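PDB 1V9C: precorrin-8x Methyl Mutase from Thermus thermophilus, which probably catalyses the methyl-group rearrangement of precorrin-8X to hydrogenobyrinate on the route to adenosylcobalamin. Local coordinates for residues L155-P160 / A195-L200. Numbering follows the deposited sequence.
Sequences LVLGMP and AALHAL. With SO4 (sulfate ion), chain E.
With Leu155 CG swung anti to the backbone N (chi1 167°) and Leu157 CG turned instead beside its own N (chi1 -58°), Leu155 sends a methyl to Leu200 and Leu157 one to Leu197 and Ala196. This is sheet-to-helix packing in a doubly wound alpha/beta fold: strand 155-158, an inner strand between 130-133 and 180-183, is covered on one face by helix 190-205, whose 195-200 segment runs roughly antiparallel to it. Leu155 CD2 and Leu200 CD1 meet tip to tip at 3.9 Å. Leu157 approaches Leu197 obliquely; its CD1 rests 3.8 Å from Leu197 CG, and the same methyl lies 4.3 Å from Ala196 CB. Just beyond the strand, Met159 keeps its chain extended past CG, which carries CE to within 4.0 Å of Ala196 CB. The small alanine thus takes both a leucine methyl and the methionine end in this buried, wholly apolar interface. Helix 55-65 adds Val56, Leu60 and Ile63 around Leu200. On the helix side turned from the strand, His198 NE2 accepts a hydrogen bond from Asn81 N, while His198 ND1 donates one (3.0 Å, 151° at the hydrogen) to in-plane O1 of a sulfate, probably from the crystallisation liquor and also bound by Arg35 NH2.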
loop_
_atom_site.group_PDB
_atom_site.type_symbol
_atom_site.label_atom_id
_atom_site.label_comp_id
_atom_site.label_asym_id
_atom_site.label_seq_id
_atom_site.Cartn_x
_atom_site.Cartn_y
_atom_site.Cartn_z
ATOM N N LEU B 155 -20.025 -7.147 2.238
ATOM C CA LEU B 155 -18.801 -7.799 2.716
ATOM C C LEU B 155 -17.837 -6.811 3.350
ATOM O O LEU B 155 -17.740 -5.668 2.920
ATOM C CB LEU B 155 -18.093 -8.518 1.559
ATOM C CG LEU B 155 -16.651 -8.996 1.811
ATOM C CD1 LEU B 155 -16.602 -10.122 2.868
ATOM C CD2 LEU B 155 -16.076 -9.487 0.492
ATOM N N VAL B 156 -17.105 -7.263 4.360
ATOM C CA VAL B 156 -16.154 -6.398 5.044
ATOM C C VAL B 156 -14.751 -7.002 5.105
ATOM O O VAL B 156 -14.552 -8.088 5.641
ATOM C CB VAL B 156 -16.611 -6.089 6.499
ATOM C CG1 VAL B 156 -15.567 -5.223 7.205
ATOM C CG2 VAL B 156 -17.945 -5.384 6.480
ATOM N N LEU B 157 -13.785 -6.281 4.548
ATOM C CA LEU B 157 -12.397 -6.721 4.553
ATOM C C LEU B 157 -11.714 -6.017 5.735
ATOM O O LEU B 157 -11.402 -4.825 5.677
ATOM C CB LEU B 157 -11.724 -6.340 3.229
ATOM C CG LEU B 157 -12.354 -6.879 1.942
ATOM C CD1 LEU B 157 -11.575 -6.376 0.744
ATOM C CD2 LEU B 157 -12.373 -8.392 1.967
ATOM N N GLY B 158 -11.511 -6.756 6.820
ATOM C CA GLY B 158 -10.899 -6.166 7.993
ATOM C C GLY B 158 -9.415 -6.443 8.036
ATOM O O GLY B 158 -8.977 -7.440 8.619
ATOM N N MET B 159 -8.643 -5.559 7.410
ATOM C CA MET B 159 -7.199 -5.706 7.352
ATOM C C MET B 159 -6.403 -4.484 7.811
ATOM O O MET B 159 -5.480 -4.040 7.121
ATOM C CB MET B 159 -6.799 -6.096 5.933
ATOM C CG MET B 159 -7.575 -7.297 5.407
ATOM S SD MET B 159 -7.314 -7.626 3.613
ATOM C CE MET B 159 -8.427 -8.932 3.364
ATOM N N PRO B 160 -6.762 -3.898 8.967
ATOM C CA PRO B 160 -5.999 -2.733 9.437
ATOM C C PRO B 160 -4.614 -3.267 9.866
ATOM O O PRO B 160 -4.486 -4.432 10.249
ATOM C CB PRO B 160 -6.787 -2.246 10.660
ATOM C CG PRO B 160 -8.121 -2.908 10.553
ATOM C CD PRO B 160 -7.834 -4.238 9.913
ATOM N N ALA B 195 -5.247 -5.883 -3.132
ATOM C CA ALA B 195 -4.998 -7.210 -3.714
ATOM C C ALA B 195 -6.199 -8.143 -3.584
ATOM O O ALA B 195 -6.536 -8.870 -4.522
ATOM C CB ALA B 195 -3.757 -7.842 -3.067
ATOM N N ALA B 196 -6.829 -8.130 -2.413
ATOM C CA ALA B 196 -8.008 -8.951 -2.160
ATOM C C ALA B 196 -9.173 -8.499 -3.066
ATOM O O ALA B 196 -9.895 -9.327 -3.622
ATOM C CB ALA B 196 -8.416 -8.849 -0.674
ATOM N N LEU B 197 -9.358 -7.188 -3.209
ATOM C CA LEU B 197 -10.420 -6.680 -4.078
ATOM C C LEU B 197 -10.107 -7.068 -5.525
ATOM O O LEU B 197 -10.971 -7.576 -6.224
ATOM C CB LEU B 197 -10.558 -5.152 -3.944
ATOM C CG LEU B 197 -11.222 -4.719 -2.627
ATOM C CD1 LEU B 197 -11.082 -3.230 -2.353
ATOM C CD2 LEU B 197 -12.690 -5.098 -2.723
ATOM N N HIS B 198 -8.871 -6.847 -5.979
ATOM C CA HIS B 198 -8.544 -7.228 -7.342
ATOM C C HIS B 198 -8.808 -8.714 -7.555
ATOM O O HIS B 198 -9.299 -9.115 -8.602
ATOM C CB HIS B 198 -7.096 -6.874 -7.666
ATOM C CG HIS B 198 -6.895 -5.425 -7.990
ATOM N ND1 HIS B 198 -5.701 -4.769 -7.782
ATOM C CD2 HIS B 198 -7.744 -4.502 -8.503
ATOM C CE1 HIS B 198 -5.820 -3.507 -8.145
ATOM N NE2 HIS B 198 -7.052 -3.317 -8.583
ATOM N N ALA B 199 -8.523 -9.528 -6.545
ATOM C CA ALA B 199 -8.754 -10.959 -6.672
ATOM C C ALA B 199 -10.244 -11.232 -6.788
ATOM O O ALA B 199 -10.657 -12.093 -7.555
ATOM C CB ALA B 199 -8.182 -11.700 -5.475
ATOM N N LEU B 200 -11.051 -10.497 -6.030
ATOM C CA LEU B 200 -12.494 -10.698 -6.076
ATOM C C LEU B 200 -13.052 -10.330 -7.429
ATOM O O LEU B 200 -13.879 -11.055 -7.973
ATOM C CB LEU B 200 -13.192 -9.898 -4.973
ATOM C CG LEU B 200 -12.912 -10.488 -3.586
ATOM C CD1 LEU B 200 -13.576 -9.661 -2.493
ATOM C CD2 LEU B 200 -13.393 -11.923 -3.567
HETATM S S SO4 E . -2.442 -6.410 -7.293
HETATM O O1 SO4 E . -2.866 -5.081 -6.811
HETATM O O2 SO4 E . -2.710 -6.545 -8.733
HETATM O O3 SO4 E . -3.204 -7.440 -6.577
HETATM O O4 SO4 E . -0.999 -6.579 -7.042
#